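Lipid-transfer protein (Thermomonospora curvata, PDB 6OK1) is a lipid-transfer protein by name, a member of the thiolase superfamily with N-terminal and C-terminal thiolase-type regions, whose exact role is left open. Local coordinates at residues A[82-90]-A[345-353]. Residues are numbered along the deposited sequence; the frame is centred on the assembly and turned at random.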
loop_
_atom_site.group_PDB
_atom_site.type_symbol
_atom_site.label_atom_id
_atom_site.label_comp_id
_atom_site.label_asym_id
_atom_site.label_seq_id
_atom_site.Cartn_x
_atom_site.Cartn_y
_atom_site.Cartn_z
ATOM N N GLY A 82 5.856 7.220 0.347
ATOM C CA GLY A 82 5.460 8.614 0.212
ATOM C C GLY A 82 5.565 9.086 -1.225
ATOM O O GLY A 82 5.218 8.369 -2.177
ATOM N N GLY A 83 6.088 10.304 -1.394
ATOM C CA GLY A 83 6.211 10.886 -2.722
ATOM C C GLY A 83 7.122 10.140 -3.675
ATOM O O GLY A 83 7.068 10.397 -4.886
ATOM N N GLY A 84 7.940 9.211 -3.179
ATOM C CA GLY A 84 8.655 8.312 -4.089
ATOM C C GLY A 84 7.723 7.637 -5.074
ATOM O O GLY A 84 8.129 7.169 -6.150
ATOM N N ALA A 85 6.451 7.531 -4.687
ATOM C CA ALA A 85 5.485 6.758 -5.437
ATOM C C ALA A 85 4.845 7.476 -6.622
ATOM O O ALA A 85 4.164 6.821 -7.419
ATOM C CB ALA A 85 4.350 6.324 -4.489
ATOM N N ALA A 86 4.993 8.793 -6.742
ATOM C CA ALA A 86 4.120 9.548 -7.629
ATOM C C ALA A 86 4.149 9.009 -9.052
ATOM O O ALA A 86 3.100 8.775 -9.660
ATOM C CB ALA A 86 4.520 11.027 -7.610
ATOM N N CYS A 87 5.346 8.828 -9.611
ATOM C CA CYS A 87 5.447 8.338 -10.982
ATOM C C CYS A 87 5.143 6.842 -11.063
ATOM O O CYS A 87 4.634 6.364 -12.087
ATOM C CB CYS A 87 6.833 8.655 -11.514
ATOM S SG CYS A 87 7.058 10.433 -11.814
ATOM N N GLY A 88 5.416 6.111 -9.983
ATOM C CA GLY A 88 5.024 4.716 -9.907
ATOM C C GLY A 88 3.534 4.485 -10.059
ATOM O O GLY A 88 3.123 3.467 -10.629
ATOM N N THR A 89 2.693 5.418 -9.581
ATOM C CA THR A 89 1.258 5.207 -9.756
ATOM C C THR A 89 0.906 5.214 -11.231
ATOM O O THR A 89 0.065 4.431 -11.696
ATOM C CB THR A 89 0.405 6.246 -9.010
ATOM O OG1 THR A 89 0.539 7.541 -9.611
ATOM C CG2 THR A 89 0.725 6.274 -7.521
ATOM N N VAL A 90 1.588 6.064 -12.003
ATOM C CA VAL A 90 1.360 6.097 -13.436
ATOM C C VAL A 90 1.954 4.865 -14.123
ATOM O O VAL A 90 1.364 4.350 -15.076
ATOM C CB VAL A 90 1.914 7.402 -14.022
ATOM C CG1 VAL A 90 1.780 7.395 -15.557
ATOM C CG2 VAL A 90 1.163 8.597 -13.441
ATOM N N ILE A 345 2.140 18.389 -3.406
ATOM C CA ILE A 345 1.204 17.279 -3.520
ATOM C C ILE A 345 2.004 16.002 -3.792
ATOM O O ILE A 345 1.627 15.159 -4.621
ATOM C CB ILE A 345 0.147 17.540 -4.605
ATOM C CG1 ILE A 345 -0.330 19.005 -4.547
ATOM C CG2 ILE A 345 -1.012 16.584 -4.407
ATOM C CD1 ILE A 345 -1.021 19.409 -3.222
ATOM N N HIS A 346 3.108 15.854 -3.054
ATOM C CA HIS A 346 3.983 14.685 -3.112
ATOM C C HIS A 346 4.237 14.260 -4.558
ATOM O O HIS A 346 4.212 13.060 -4.882
ATOM C CB HIS A 346 3.402 13.545 -2.276
ATOM C CG HIS A 346 3.336 13.847 -0.811
ATOM N ND1 HIS A 346 3.086 12.877 0.139
ATOM C CD2 HIS A 346 3.486 15.009 -0.130
ATOM C CE1 HIS A 346 3.088 13.432 1.341
ATOM N NE2 HIS A 346 3.323 14.724 1.203
ATOM N N GLY A 347 4.521 15.249 -5.423
ATOM C CA GLY A 347 4.991 15.031 -6.782
ATOM C C GLY A 347 3.907 14.915 -7.832
ATOM O O GLY A 347 4.190 15.070 -9.026
ATOM N N MET A 348 2.670 14.651 -7.419
ATOM C CA MET A 348 1.617 14.392 -8.393
ATOM C C MET A 348 1.323 15.603 -9.257
ATOM O O MET A 348 1.059 15.460 -10.461
ATOM C CB MET A 348 0.366 13.923 -7.667
ATOM C CG MET A 348 0.551 12.584 -7.009
ATOM S SD MET A 348 0.792 11.190 -8.184
ATOM C CE MET A 348 -0.893 10.779 -8.612
ATOM N N ASN A 349 1.353 16.803 -8.668
ATOM C CA ASN A 349 1.130 18.004 -9.454
ATOM C C ASN A 349 2.261 18.256 -10.449
ATOM O O ASN A 349 2.026 18.889 -11.476
ATOM C CB ASN A 349 0.906 19.229 -8.546
ATOM C CG ASN A 349 2.015 19.434 -7.519
ATOM O OD1 ASN A 349 2.468 18.493 -6.886
ATOM N ND2 ASN A 349 2.429 20.690 -7.326
ATOM N N GLY A 350 3.448 17.698 -10.218
ATOM C CA GLY A 350 4.503 17.796 -11.213
ATOM C C GLY A 350 4.232 16.949 -12.440
ATOM O O GLY A 350 4.589 17.329 -13.558
ATOM N N ILE A 351 3.622 15.780 -12.253
ATOM C CA ILE A 351 3.241 14.983 -13.415
ATOM C C ILE A 351 2.237 15.758 -14.252
ATOM O O ILE A 351 2.319 15.779 -15.477
ATOM C CB ILE A 351 2.695 13.604 -12.975
ATOM C CG1 ILE A 351 3.747 12.852 -12.141
ATOM C CG2 ILE A 351 2.323 12.776 -14.186
ATOM C CD1 ILE A 351 3.262 11.542 -11.485
ATOM N N ALA A 352 1.288 16.429 -13.602
ATOM C CA ALA A 352 0.313 17.226 -14.347
ATOM C C ALA A 352 1.001 18.306 -15.175
ATOM O O ALA A 352 0.625 18.543 -16.326
ATOM C CB ALA A 352 -0.689 17.840 -13.382
ATOM N N GLU A 353 2.007 18.986 -14.602
ATOM C CA GLU A 353 2.719 20.012 -15.361
ATOM C C GLU A 353 3.416 19.407 -16.570
ATOM O O GLU A 353 3.410 19.998 -17.651
ATOM C CB GLU A 353 3.732 20.746 -14.476
ATOM C CG GLU A 353 4.665 21.711 -15.225
ATOM C CD GLU A 353 3.953 22.942 -15.798
ATOM O OE1 GLU A 353 2.758 23.173 -15.516
ATOM O OE2 GLU A 353 4.617 23.681 -16.539
#
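With CG1 anti to the carbonyl carbon (chi1 -58°) and the chain then extended, I351 sends CD1 straight at the N-terminal part of helix 86-98, where it lies 3.3 Å from A86 O. M348 behaves differently: bends at chi2 and chi3 fold its thioether back across that turn, placing SD 3.8 Å from A86 CB and CE beside T89 OG1. The small methyl of A86 is thus bordered by SD on one flank and by H346 O, 3.4 Å from CB, on another. How two helices can meet closely near their N-terminal ends is well illustrated here, since glycines and an alanine occupy the junction: the CA atoms of G83 and H346 are 4.4 Å apart, whereas the axes of segments 86-90 and 348-353 approach to 9.8 Å, with their N-to-C directions 59° apart. In this thiolase fold the contact joins the N-terminal and C-terminal family regions, and a type I' turn from I345 to M348 leads into helix 348-359, with G347 at the N-cap. C87 SG and V90 CG2 extend the apolar patch around I351 CD1, and L385 on strand 382-388 and L224 on strand 219-228 adjoin it. No hydrogen bond crosses the interface; instead T89 OG1 turns back to A86 O (2.8 Å), tilted 24° from the carbonyl plane, while H346 CB packs near G83 CA and its NE2 bonds to E113.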